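Local coordinates for protein lipolytic enzyme (Clostridium thermocellum, PDB 2VPT) that probably removes acetyl groups from xylan, being the catalytic domain of a cellulosomal family 3 carbohydrate esterase of the SGNH hydrolase clan, at residues T170-S173 with H178-E181; S26-L31 with K58-H63; L161-F166 with Y192-D197; G65-Q70 with L97-L102; G144-K149 with K154-V159. One frame throughout, in Å; residues are numbered along the deposited sequence. Where two conformers were deposited one is given.

Contact 1. Residues T170-S173 with H178-E181; sequences TDIS and HLSE
Ile172 and Leu179 are joined by a single isolated bridge, their CA atoms 4.4 Å apart, bonded on its flanks as in an antiparallel non-hydrogen-bonded pair although the chains cross steeply: Ser173 N gives to His178 O at 2.8 Å, and Ser180 N to Asp171 O at 2.9 Å. Serine suits both outer positions, since its short hydroxyl can add a second bond without crowding the close backbones. Ser173 OG, folded back over its own main chain (chi1 78°), donates to His178 O at 3.1 Å, so that this oxygen is gripped twice by one residue: the amide arrives in the carbonyl plane, the hydroxyl from above it. Ser180 OG lies 2.7 Å from Thr170 O and meets a lone pair of that carbonyl. Beside the bridge the methyls Ile172 CD1 and Leu179 CD2 touch at 4.3 Å, and Leu179 CA adds a CH...O contact to Asp171 O. Nearby, Thr170 OG1 reaches the carboxylate of Asp171, whose OD2 has Lys186 as a salt-bridge partner. The pairing holds the carbonyl of His178, whose ring is bonded to Ser14 through NE2 and to Asp175 through ND1, a charge-relay geometry consistent with the catalytic triad of SGNH hydrolases; Trp174 of the second subunit meets the same ring. The turn thus ties the end of helix 168-171 to the start of helix 181-203, where Ser180 is the N-cap and its OG is bonded to Gly183 N, while Leu179 packs on Tyr184 and Ile187.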
# COMPACT_ATOMS: atom_id res chain seq x y z
N THR A 170 15.88 14.57 8.22
CA THR A 170 15.69 14.33 6.78
C THR A 170 15.08 12.96 6.47
O THR A 170 14.35 12.81 5.48
CB THR A 170 17.02 14.45 5.98
OG1 THR A 170 17.97 13.47 6.42
CG2 THR A 170 17.63 15.85 6.14
N ASP A 171 15.37 11.98 7.30
CA ASP A 171 15.14 10.58 6.94
C ASP A 171 13.84 9.99 7.45
O ASP A 171 13.49 8.87 7.07
CB ASP A 171 16.30 9.73 7.45
CG ASP A 171 17.64 10.14 6.85
OD1 ASP A 171 17.64 10.87 5.84
OD2 ASP A 171 18.68 9.71 7.38
N ILE A 172 13.15 10.70 8.33
CA ILE A 172 11.89 10.25 8.91
C ILE A 172 10.72 11.05 8.36
O ILE A 172 10.79 12.27 8.24
CB ILE A 172 11.92 10.31 10.45
CG1 ILE A 172 12.98 9.33 10.99
CG2 ILE A 172 10.54 10.00 11.05
CD1 ILE A 172 12.80 7.86 10.54
N SER A 173 9.65 10.35 8.01
CA SER A 173 8.48 10.95 7.41
C SER A 173 7.64 11.74 8.41
O SER A 173 7.91 11.75 9.61
CB SER A 173 7.60 9.86 6.79
OG SER A 173 6.85 9.20 7.79
N HIS A 178 8.15 6.01 10.22
CA HIS A 178 8.59 5.45 8.97
C HIS A 178 9.48 6.42 8.21
O HIS A 178 9.45 7.63 8.45
CB HIS A 178 7.39 5.08 8.10
CG HIS A 178 6.58 3.96 8.66
ND1 HIS A 178 5.39 4.18 9.32
CD2 HIS A 178 6.80 2.63 8.70
CE1 HIS A 178 4.90 3.02 9.72
NE2 HIS A 178 5.74 2.06 9.36
N LEU A 179 10.27 5.86 7.31
CA LEU A 179 11.20 6.64 6.52
C LEU A 179 10.51 7.61 5.56
O LEU A 179 9.42 7.34 5.06
CB LEU A 179 12.12 5.70 5.71
CG LEU A 179 13.08 4.83 6.51
CD1 LEU A 179 13.63 3.75 5.61
CD2 LEU A 179 14.20 5.65 7.17
N SER A 180 11.18 8.73 5.32
CA SER A 180 10.84 9.64 4.24
C SER A 180 11.33 9.11 2.90
O SER A 180 12.05 8.10 2.83
CB SER A 180 11.53 10.97 4.48
OG SER A 180 12.93 10.77 4.43
N GLU A 181 11.00 9.80 1.81
CA GLU A 181 11.53 9.45 0.51
C GLU A 181 13.06 9.45 0.51
O GLU A 181 13.70 8.56 -0.05
CB GLU A 181 10.98 10.42 -0.53
CG GLU A 181 11.13 10.01 -1.96
CD GLU A 181 10.24 10.86 -2.87
OE1 GLU A 181 10.35 12.10 -2.79
OE2 GLU A 181 9.42 10.30 -3.63

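Contact 2. Residues S26-L31 with K58-H63; sequences SYRTEL and KDHEGH. With CA (calcium ion), chain B.
The guanidinium of Arg28 lies flat on the imidazole of His60, two nitrogen-rich groups stacked with centres 4.0 Å apart and planes 30° from parallel. In this alpha/beta fold of the SGNH hydrolase clan the stack joins the beginning of helix 28-37 to strand 59-62 of the sheet, and Pro10 of the neighbouring strand 5-12 touches both side chains. His60 CD2 sits over the centre of the guanidinium, 3.4 Å from Arg28 CZ, while Arg28 CD rests against His60 CB. A bend in the arginine chain (chi3 -73°) turns the planar head on to the ring instead of past it. Arginine suits this buried place because its flat face can stack while its edge is spent on oxygens: NE is bonded to Thr16 O, NH2 to Met24 O, and NH1 at 3.0 Å to a water that in turn donates to Asp59 O at 2.8 Å. That water links the helix residue to the strand without a direct bond. Asp59 itself points its carboxylate the other way, binding the calcium ion through OD2 at 2.4 Å together with Asp57, Asp43, the carbonyl of Phe44 and two waters, and meeting Arg49 through OD1. The strand therefore offers the metal one side and the arginine the other. The imidazole is held in its turn. Its NE2 is bonded to Ser50 OG, and its ND1 accepts a hydrogen, which is consistent with a neutral ring and would ease its place beside a cation: Gly62 N donates to His60 ND1 at 2.9 Å, almost exactly in the ring plane.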
# COMPACT_ATOMS: atom_id res chain seq x y z
N SER A 26 8.65 2.36 -0.94
CA SER A 26 9.70 1.88 -0.08
C SER A 26 11.07 2.13 -0.72
O SER A 26 11.27 3.15 -1.40
CB SER A 26 9.42 0.38 0.22
OG SER A 26 10.43 -0.26 0.97
N TYR A 27 12.01 1.23 -0.48
CA TYR A 27 13.31 1.28 -1.11
C TYR A 27 13.27 0.76 -2.54
O TYR A 27 14.27 0.80 -3.25
CB TYR A 27 14.34 0.48 -0.29
CG TYR A 27 14.07 -1.01 -0.23
CD1 TYR A 27 14.56 -1.85 -1.22
CD2 TYR A 27 13.33 -1.58 0.80
CE1 TYR A 27 14.32 -3.21 -1.20
CE2 TYR A 27 13.07 -2.95 0.82
CZ TYR A 27 13.56 -3.76 -0.18
OH TYR A 27 13.36 -5.12 -0.20
N ARG A 28 12.13 0.19 -2.94
CA ARG A 28 12.01 -0.48 -4.24
C ARG A 28 12.15 0.50 -5.40
O ARG A 28 12.76 0.18 -6.42
CB ARG A 28 10.71 -1.28 -4.32
CG ARG A 28 10.71 -2.47 -3.35
CD ARG A 28 9.37 -3.12 -3.18
NE ARG A 28 8.43 -2.34 -2.39
CZ ARG A 28 7.39 -1.64 -2.86
NH1 ARG A 28 7.12 -1.53 -4.16
NH2 ARG A 28 6.63 -1.00 -2.00
N THR A 29 11.64 1.71 -5.24
CA THR A 29 11.70 2.73 -6.32
C THR A 29 13.15 3.01 -6.70
O THR A 29 13.56 2.86 -7.85
CB THR A 29 11.02 4.02 -5.88
OG1 THR A 29 9.69 3.70 -5.44
CG2 THR A 29 10.96 5.03 -7.02
N GLU A 30 13.95 3.40 -5.72
CA GLU A 30 15.35 3.75 -6.01
C GLU A 30 16.19 2.51 -6.31
O GLU A 30 17.07 2.54 -7.17
CB GLU A 30 15.93 4.56 -4.86
CG GLU A 30 17.38 5.00 -5.00
CD GLU A 30 17.60 5.97 -6.14
OE1 GLU A 30 16.64 6.65 -6.57
OE2 GLU A 30 18.77 6.08 -6.59
N LEU A 31 15.94 1.40 -5.62
CA LEU A 31 16.77 0.23 -5.87
C LEU A 31 16.53 -0.31 -7.28
O LEU A 31 17.48 -0.74 -7.94
CB LEU A 31 16.53 -0.86 -4.83
CG LEU A 31 17.44 -2.09 -4.93
CD1 LEU A 31 18.91 -1.71 -4.83
CD2 LEU A 31 17.07 -3.09 -3.85
N LYS A 58 6.07 -2.68 -9.55
CA LYS A 58 5.53 -2.34 -8.23
C LYS A 58 5.16 -3.58 -7.40
O LYS A 58 4.57 -3.45 -6.32
CB LYS A 58 4.31 -1.44 -8.40
CG LYS A 58 4.60 -0.11 -9.10
CD LYS A 58 3.30 0.63 -9.50
CE LYS A 58 3.53 1.83 -10.47
NZ LYS A 58 3.94 1.40 -11.82
N ASP A 59 5.52 -4.77 -7.88
CA ASP A 59 5.18 -6.00 -7.18
C ASP A 59 6.05 -6.24 -5.96
O ASP A 59 7.25 -5.95 -5.98
CB ASP A 59 5.31 -7.20 -8.11
CG ASP A 59 4.55 -7.01 -9.40
OD1 ASP A 59 3.36 -6.62 -9.36
OD2 ASP A 59 5.15 -7.25 -10.47
N HIS A 60 5.46 -6.77 -4.90
CA HIS A 60 6.24 -7.06 -3.68
C HIS A 60 5.45 -7.94 -2.72
O HIS A 60 4.29 -8.26 -2.96
CB HIS A 60 6.66 -5.76 -2.98
CG HIS A 60 5.53 -4.94 -2.47
ND1 HIS A 60 4.95 -5.14 -1.24
CD2 HIS A 60 4.86 -3.90 -3.03
CE1 HIS A 60 3.98 -4.26 -1.06
NE2 HIS A 60 3.91 -3.48 -2.13
N GLU A 61 6.11 -8.33 -1.62
CA GLU A 61 5.44 -9.04 -0.50
C GLU A 61 5.75 -8.34 0.83
O GLU A 61 6.11 -8.98 1.84
CB GLU A 61 5.83 -10.52 -0.42
CG GLU A 61 5.20 -11.41 -1.45
CD GLU A 61 3.70 -11.58 -1.39
OE1 GLU A 61 2.96 -11.13 -0.47
OE2 GLU A 61 3.20 -12.14 -2.38
N GLY A 62 5.59 -7.02 0.83
CA GLY A 62 5.63 -6.22 2.03
C GLY A 62 4.23 -6.09 2.60
O GLY A 62 3.29 -5.75 1.88
N HIS A 63 4.11 -6.35 3.90
CA HIS A 63 2.83 -6.34 4.60
C HIS A 63 2.91 -5.51 5.87
O HIS A 63 3.45 -5.95 6.88
CB HIS A 63 2.43 -7.78 4.94
CG HIS A 63 2.09 -8.59 3.75
ND1 HIS A 63 3.03 -9.24 2.96
CD2 HIS A 63 0.90 -8.80 3.15
CE1 HIS A 63 2.41 -9.81 1.94
NE2 HIS A 63 1.11 -9.58 2.05
CA CA B . 7.27 -7.73 -11.43
O HOH W 1 8.15 -3.31 -6.30
O HOH W 2 6.44 -6.88 -13.43
O HOH W 3 5.94 -9.71 -11.62

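Contact 3. Residues L161-F166 with Y192-D197; sequences LSEIQF and YKYTID
Glu163 reaches out from the short 3-10 turn at 161-163 and meets two successive side chains of helix 181-203, Lys193 and Tyr194, which come from the opposite direction. Each carboxylate oxygen takes one of them. OE1 of Glu163 accepts from Tyr194 OH at 2.5 Å, and OE2 from Lys193 NZ at 2.8 Å, the latter bond forming a salt bridge. Both donors arrive on the syn side of their oxygen and stand about 30° off the carboxylate plane. The carboxylate is turned 59° against the phenol and sits at the edge of the ring, its CD near the ring plane, while OE2 also brushes the methylene Lys193 CD at 3.4 Å. Although neighbours in sequence, the two helix residues converge because they leave the backbone differently: lysine runs fully extended with CG anti to the backbone N, whereas the tyrosine CG lies anti to the carbonyl carbon. Long side chains suit the gap, since the backbones stay well apart. The ring also packs against strand 156-159, where Tyr194 CD1 touches the carbonyl oxygen of Phe158. Lying at the surface of the domain, the glutamate has both oxygens engaged and its rotation fixed by two different donors; the short phenol bond is probably strong, and the nearby ammonium would favour the ionised carboxylate.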
# COMPACT_ATOMS: atom_id res chain seq x y z
N LEU A 161 21.45 -2.37 6.97
CA LEU A 161 20.73 -1.10 6.83
C LEU A 161 20.99 -0.14 7.99
O LEU A 161 20.88 1.08 7.84
CB LEU A 161 19.22 -1.34 6.66
CG LEU A 161 18.82 -2.19 5.45
CD1 LEU A 161 17.32 -2.32 5.36
CD2 LEU A 161 19.39 -1.61 4.16
N SER A 162 21.36 -0.69 9.15
CA SER A 162 21.68 0.15 10.31
C SER A 162 22.93 1.01 10.15
O SER A 162 23.14 1.90 10.98
CB SER A 162 21.82 -0.70 11.57
OG SER A 162 22.86 -1.65 11.44
N GLU A 163 23.71 0.77 9.10
CA GLU A 163 24.88 1.62 8.81
C GLU A 163 24.50 2.94 8.15
O GLU A 163 25.36 3.81 7.91
CB GLU A 163 25.91 0.85 7.97
CG GLU A 163 25.68 0.90 6.46
CD GLU A 163 26.66 0.06 5.68
OE1 GLU A 163 27.23 -0.90 6.24
OE2 GLU A 163 26.84 0.34 4.48
N ILE A 164 23.21 3.12 7.84
CA ILE A 164 22.67 4.39 7.37
C ILE A 164 23.23 5.56 8.18
O ILE A 164 23.32 5.49 9.40
CB ILE A 164 21.11 4.38 7.40
CG1 ILE A 164 20.54 5.64 6.75
CG2 ILE A 164 20.59 4.20 8.83
CD1 ILE A 164 19.04 5.55 6.45
N GLN A 165 23.63 6.61 7.46
CA GLN A 165 24.00 7.88 8.06
C GLN A 165 22.70 8.57 8.46
O GLN A 165 22.14 9.37 7.71
CB GLN A 165 24.79 8.74 7.05
CG GLN A 165 25.05 10.20 7.46
CD GLN A 165 24.07 11.22 6.84
OE1 GLN A 165 23.68 12.19 7.49
NE2 GLN A 165 23.69 11.00 5.58
N PHE A 166 22.21 8.24 9.64
CA PHE A 166 20.84 8.57 10.02
C PHE A 166 20.69 10.01 10.50
O PHE A 166 21.41 10.45 11.39
CB PHE A 166 20.34 7.60 11.09
CG PHE A 166 18.90 7.79 11.44
CD1 PHE A 166 17.90 7.44 10.54
CD2 PHE A 166 18.53 8.33 12.67
CE1 PHE A 166 16.56 7.62 10.86
CE2 PHE A 166 17.19 8.52 13.00
CZ PHE A 166 16.21 8.16 12.09
N TYR A 192 21.82 -1.89 -2.40
CA TYR A 192 22.67 -2.00 -3.58
C TYR A 192 24.08 -2.43 -3.18
O TYR A 192 24.62 -3.38 -3.74
CB TYR A 192 22.67 -0.68 -4.35
CG TYR A 192 23.51 -0.72 -5.61
CD1 TYR A 192 22.95 -1.05 -6.83
CD2 TYR A 192 24.87 -0.44 -5.57
CE1 TYR A 192 23.71 -1.09 -7.98
CE2 TYR A 192 25.64 -0.46 -6.72
CZ TYR A 192 25.06 -0.80 -7.91
OH TYR A 192 25.83 -0.83 -9.06
N LYS A 193 24.66 -1.71 -2.23
CA LYS A 193 26.02 -2.03 -1.75
C LYS A 193 26.20 -3.51 -1.43
O LYS A 193 27.18 -4.14 -1.83
CB LYS A 193 26.34 -1.15 -0.54
CG LYS A 193 27.64 -1.51 0.19
CD LYS A 193 27.87 -0.57 1.35
CE LYS A 193 29.05 -1.04 2.19
NZ LYS A 193 29.30 -0.16 3.34
N TYR A 194 25.25 -4.06 -0.68
CA TYR A 194 25.37 -5.43 -0.18
C TYR A 194 24.89 -6.51 -1.15
O TYR A 194 25.19 -7.68 -0.96
CB TYR A 194 24.67 -5.56 1.19
CG TYR A 194 25.46 -4.92 2.33
CD1 TYR A 194 26.38 -5.66 3.05
CD2 TYR A 194 25.27 -3.60 2.70
CE1 TYR A 194 27.11 -5.10 4.07
CE2 TYR A 194 26.01 -3.02 3.73
CZ TYR A 194 26.93 -3.78 4.41
OH TYR A 194 27.68 -3.24 5.45
N THR A 195 24.15 -6.13 -2.20
CA THR A 195 23.60 -7.12 -3.13
C THR A 195 24.20 -7.15 -4.53
O THR A 195 24.10 -8.16 -5.21
CB THR A 195 22.07 -6.96 -3.31
OG1 THR A 195 21.78 -5.71 -3.94
CG2 THR A 195 21.31 -7.09 -1.94
N ILE A 196 24.80 -6.05 -4.97
CA ILE A 196 25.13 -5.92 -6.40
C ILE A 196 26.09 -7.01 -6.92
O ILE A 196 25.86 -7.60 -7.97
CB ILE A 196 25.63 -4.50 -6.76
CG1 ILE A 196 25.81 -4.36 -8.27
CG2 ILE A 196 26.93 -4.18 -6.06
CD1 ILE A 196 24.54 -4.61 -9.10
N ASP A 197 27.13 -7.32 -6.16
CA ASP A 197 28.09 -8.31 -6.63
C ASP A 197 27.47 -9.69 -6.76
O ASP A 197 27.70 -10.39 -7.73
CB ASP A 197 29.32 -8.31 -5.72
CG ASP A 197 30.09 -7.00 -5.81
OD1 ASP A 197 30.41 -6.58 -6.94
OD2 ASP A 197 30.36 -6.37 -4.77

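Contact 4. Residues G65-Q70 with L97-L102; sequences GWTIPQ and LLNGNL
Chi1 of Thr67, 60°, sends its methyl CG2 anti to the carbonyl carbon and towards Asn99, while OG1 tucks in over the threonine's own backbone; Asn99, with chi1 -76°, swings its amide across at about a right angle to meet it. The closest approach is a plain touch, Thr67 CG2 to Asn99 ND2 at 3.7 Å. Polar contact passes through a water, 2.8 Å from Thr67 OG1 and accepting from Asn99 ND2 at 3.0 Å, which joins two small polar groups across a gap that neither spans. Next to this pair, Leu98 lays its methyl CD2 3.9 Å from the carbonyl oxygen of Gly65. Glycine belongs there: its positive phi (93°) would press a side chain against the preceding carbonyl. Thr67 is the N-cap of helix 68-82, and Gln70 OE1, three residues on, accepts from Thr67 N at 2.9 Å, the one half of a capping box that is formed here. Pro69 suits the first turn, where no amide hydrogen is needed. The opposing segment is the end of helix 93-99, whose start carries the Asn-Asp of the Gly-x-Asn-Asp sequence of block III in SGNH hydrolases. Asp95 accepts from Ile68 N, so the helix that supplies Asn99 also bonds to the first turn of helix 68-82, and Asn94 touches the threonine side chain. Gln70 NE2 lies over one face of the Trp66 indole, toward its rim, 4.3 Å above the plane, and the indole NE1 is bonded to Glu23 of the second subunit.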
# COMPACT_ATOMS: atom_id res chain seq x y z
N GLY A 65 2.33 -4.00 9.28
CA GLY A 65 1.78 -4.56 10.51
C GLY A 65 2.23 -5.96 10.82
O GLY A 65 1.97 -6.44 11.92
N TRP A 66 2.94 -6.63 9.92
CA TRP A 66 3.18 -8.06 10.09
C TRP A 66 4.44 -8.38 10.86
O TRP A 66 5.44 -7.66 10.81
CB TRP A 66 3.21 -8.80 8.77
CG TRP A 66 1.88 -8.97 8.12
CD1 TRP A 66 0.83 -8.09 8.12
CD2 TRP A 66 1.49 -10.06 7.28
NE1 TRP A 66 -0.19 -8.60 7.35
CE2 TRP A 66 0.18 -9.80 6.83
CE3 TRP A 66 2.12 -11.25 6.89
CZ2 TRP A 66 -0.50 -10.67 5.99
CZ3 TRP A 66 1.43 -12.12 6.08
CH2 TRP A 66 0.13 -11.84 5.63
N THR A 67 4.36 -9.51 11.56
CA THR A 67 5.44 -10.06 12.36
C THR A 67 6.03 -11.29 11.67
O THR A 67 5.47 -11.82 10.70
CB THR A 67 4.88 -10.51 13.72
OG1 THR A 67 3.87 -11.49 13.47
CG2 THR A 67 4.29 -9.31 14.48
N ILE A 68 7.16 -11.75 12.19
CA ILE A 68 7.80 -12.96 11.71
C ILE A 68 6.86 -14.17 11.58
O ILE A 68 6.83 -14.79 10.52
CB ILE A 68 9.05 -13.29 12.59
CG1 ILE A 68 10.18 -12.31 12.25
CG2 ILE A 68 9.50 -14.72 12.37
CD1 ILE A 68 11.28 -12.23 13.28
N PRO A 69 6.11 -14.52 12.64
CA PRO A 69 5.25 -15.70 12.48
C PRO A 69 4.14 -15.53 11.44
O PRO A 69 3.73 -16.52 10.81
CB PRO A 69 4.69 -15.92 13.90
CG PRO A 69 4.89 -14.68 14.63
CD PRO A 69 6.09 -14.00 14.02
N GLN A 70 3.68 -14.31 11.22
CA GLN A 70 2.68 -14.08 10.19
C GLN A 70 3.28 -14.28 8.79
O GLN A 70 2.66 -14.88 7.93
CB GLN A 70 2.09 -12.69 10.33
CG GLN A 70 1.31 -12.49 11.59
CD GLN A 70 0.79 -11.09 11.60
OE1 GLN A 70 1.52 -10.16 11.88
NE2 GLN A 70 -0.46 -10.92 11.18
N LEU A 97 8.20 -4.39 18.67
CA LEU A 97 7.47 -3.19 19.00
C LEU A 97 5.98 -3.47 19.26
O LEU A 97 5.37 -2.78 20.09
CB LEU A 97 7.65 -2.12 17.90
CG LEU A 97 9.10 -1.68 17.70
CD1 LEU A 97 9.21 -0.82 16.44
CD2 LEU A 97 9.66 -0.93 18.90
N LEU A 98 5.41 -4.47 18.60
CA LEU A 98 3.99 -4.82 18.77
C LEU A 98 3.79 -5.99 19.72
O LEU A 98 2.78 -6.03 20.43
CB LEU A 98 3.30 -5.14 17.43
CG LEU A 98 2.69 -3.99 16.62
CD1 LEU A 98 3.44 -2.67 16.81
CD2 LEU A 98 2.56 -4.40 15.14
N ASN A 99 4.71 -6.96 19.72
CA ASN A 99 4.54 -8.19 20.49
C ASN A 99 5.45 -8.28 21.72
O ASN A 99 5.37 -9.26 22.43
CB ASN A 99 4.80 -9.44 19.63
CG ASN A 99 3.67 -9.78 18.67
OD1 ASN A 99 2.61 -9.16 18.65
ND2 ASN A 99 3.91 -10.82 17.87
N GLY A 100 6.32 -7.30 21.96
CA GLY A 100 7.29 -7.38 23.07
C GLY A 100 8.17 -8.63 23.06
O GLY A 100 8.46 -9.18 24.12
N ASN A 101 8.60 -9.06 21.87
CA ASN A 101 9.34 -10.34 21.62
C ASN A 101 10.46 -9.69 20.78
O ASN A 101 10.26 -9.46 19.59
CB ASN A 101 8.36 -11.27 20.94
CG ASN A 101 8.91 -12.62 20.71
OD1 ASN A 101 9.74 -13.10 21.47
ND2 ASN A 101 8.45 -13.27 19.66
N LEU A 102 11.72 -9.56 21.20
CA LEU A 102 12.95 -10.06 20.52
C LEU A 102 13.04 -11.43 19.84
O LEU A 102 13.60 -12.35 20.39
CB LEU A 102 14.17 -9.80 21.43
CG LEU A 102 15.44 -9.21 20.79
CD1 LEU A 102 15.95 -10.05 19.65
CD2 LEU A 102 15.19 -7.77 20.37
O HOH W 4 2.28 -12.04 15.65

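Contact 5. Residues G144-K149 with K154-V159; sequences GIVQQK and KKVYFV
Lys154 N donates to Lys149 O at 3.2 Å with an N-H...O angle of 154°, the one hydrogen bond across the tight connection between helix 142-151 and strand 156-159. The bond closes the turn, and the segments 144-149 and 156-159 run nearly antiparallel, at 157°, their axes 7.8 Å apart. Val146 is the main side chain between them. Its CG1, anti to the backbone N (chi1 171°), points at the strand, lying 3.7 Å from Phe158 N and 4.1 Å from both Val156 CG2 and Phe158 CB. Val156 answers with its other branch, CG1, which meets Lys149 CB at 3.5 Å. Valine suits both places, because a beta-branched side chain packs close to the backbone with few rotamers. Lys149 uses only its aliphatic root here; the chain bends away at chi2 to carry NZ to Asp112 and Ser108 on helix 104-117. The strand pairs in parallel with strand 122-126, so this helix belongs to the beta-alpha-beta crossover between the two. The contact is therefore mainly apolar, with the lysine ends led away from the interface, that of Lys149 to Asp112, and a single backbone bond across the turn.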
# COMPACT_ATOMS: atom_id res chain seq x y z
N GLY A 144 24.72 -12.23 13.89
CA GLY A 144 25.15 -13.53 14.37
C GLY A 144 24.30 -14.67 13.86
O GLY A 144 24.80 -15.75 13.54
N ILE A 145 22.99 -14.43 13.74
CA ILE A 145 22.08 -15.43 13.21
C ILE A 145 22.44 -15.71 11.75
O ILE A 145 22.54 -16.86 11.32
CB ILE A 145 20.60 -14.98 13.30
CG1 ILE A 145 20.14 -14.94 14.76
CG2 ILE A 145 19.71 -15.88 12.49
CD1 ILE A 145 18.97 -14.02 14.99
N VAL A 146 22.64 -14.65 10.97
CA VAL A 146 22.97 -14.83 9.56
C VAL A 146 24.31 -15.54 9.41
O VAL A 146 24.43 -16.46 8.61
CB VAL A 146 22.96 -13.50 8.81
CG1 VAL A 146 23.51 -13.69 7.40
CG2 VAL A 146 21.52 -12.92 8.76
N GLN A 147 25.30 -15.13 10.20
CA GLN A 147 26.65 -15.70 10.07
C GLN A 147 26.70 -17.20 10.38
O GLN A 147 27.40 -17.94 9.70
CB GLN A 147 27.64 -14.94 10.94
CG GLN A 147 29.11 -15.26 10.64
CD GLN A 147 29.51 -14.87 9.23
OE1 GLN A 147 29.40 -13.70 8.83
NE2 GLN A 147 29.98 -15.84 8.46
N GLN A 148 25.94 -17.63 11.38
CA GLN A 148 25.78 -19.05 11.74
C GLN A 148 25.31 -19.89 10.54
O GLN A 148 25.84 -20.96 10.27
CB GLN A 148 24.79 -19.14 12.92
CG GLN A 148 24.65 -20.45 13.70
CD GLN A 148 23.94 -20.23 15.05
OE1 GLN A 148 23.86 -19.10 15.55
NE2 GLN A 148 23.45 -21.31 15.66
N LYS A 149 24.34 -19.38 9.79
CA LYS A 149 23.76 -20.10 8.66
C LYS A 149 24.73 -20.09 7.48
O LYS A 149 24.89 -21.09 6.78
CB LYS A 149 22.45 -19.45 8.21
CG LYS A 149 21.44 -19.14 9.31
CD LYS A 149 20.46 -20.25 9.53
CE LYS A 149 19.47 -19.87 10.62
NZ LYS A 149 18.94 -21.07 11.29
N LYS A 154 24.90 -22.10 3.76
CA LYS A 154 23.69 -21.48 3.19
C LYS A 154 24.00 -20.17 2.49
O LYS A 154 24.81 -19.37 2.96
CB LYS A 154 22.64 -21.23 4.28
CG LYS A 154 21.97 -22.50 4.81
CD LYS A 154 21.10 -23.16 3.74
CE LYS A 154 20.05 -24.10 4.32
NZ LYS A 154 20.61 -25.42 4.75
N LYS A 155 23.33 -19.96 1.36
CA LYS A 155 23.46 -18.73 0.60
C LYS A 155 22.59 -17.62 1.21
O LYS A 155 21.59 -17.20 0.62
CB LYS A 155 23.12 -18.99 -0.88
CG LYS A 155 24.12 -19.94 -1.56
CD LYS A 155 23.73 -20.29 -2.98
CE LYS A 155 24.84 -21.04 -3.68
NZ LYS A 155 24.44 -21.50 -5.03
N VAL A 156 22.98 -17.18 2.41
CA VAL A 156 22.30 -16.10 3.14
C VAL A 156 23.32 -15.02 3.50
O VAL A 156 24.45 -15.32 3.93
CB VAL A 156 21.54 -16.63 4.39
CG1 VAL A 156 22.50 -17.31 5.38
CG2 VAL A 156 20.74 -15.52 5.06
N TYR A 157 22.93 -13.76 3.32
CA TYR A 157 23.83 -12.63 3.41
C TYR A 157 23.16 -11.51 4.19
O TYR A 157 21.97 -11.28 4.02
CB TYR A 157 24.20 -12.14 1.99
CG TYR A 157 24.76 -13.25 1.15
CD1 TYR A 157 26.11 -13.59 1.23
CD2 TYR A 157 23.95 -14.01 0.31
CE1 TYR A 157 26.63 -14.63 0.48
CE2 TYR A 157 24.46 -15.06 -0.45
CZ TYR A 157 25.80 -15.37 -0.35
OH TYR A 157 26.33 -16.41 -1.10
N PHE A 158 23.93 -10.84 5.03
CA PHE A 158 23.44 -9.76 5.88
C PHE A 158 23.52 -8.43 5.15
O PHE A 158 24.52 -8.10 4.52
CB PHE A 158 24.29 -9.72 7.17
CG PHE A 158 23.93 -8.61 8.12
CD1 PHE A 158 22.63 -8.45 8.59
CD2 PHE A 158 24.90 -7.75 8.58
CE1 PHE A 158 22.33 -7.43 9.47
CE2 PHE A 158 24.61 -6.75 9.46
CZ PHE A 158 23.32 -6.58 9.91
N VAL A 159 22.45 -7.65 5.26
CA VAL A 159 22.39 -6.31 4.71
C VAL A 159 22.27 -5.34 5.88
O VAL A 159 21.24 -5.29 6.56
CB VAL A 159 21.21 -6.16 3.74
CG1 VAL A 159 21.12 -4.71 3.23
CG2 VAL A 159 21.33 -7.17 2.59

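Contact 2 is the buried one, joining a helix to an inner strand by a stacked pair of polar groups and water; contact 5 joins helix to strand by aliphatic branches nearer the edge of the same sheet. Contact 3 lies at the surface and relies on charge, yet it touches contact 5 through Tyr194 and contact 2 through Leu31 against Tyr192. Contact 1 lies just before helix 181-203, on which contact 3 sits, and the two meet where Ile172 packs on Phe166. Contacts 1 and 4 are partly buried, both with a helix N-cap and both near the second subunit, but contact 1 is bonded directly through backbone and serines, while contact 4 is looser and water-bridged.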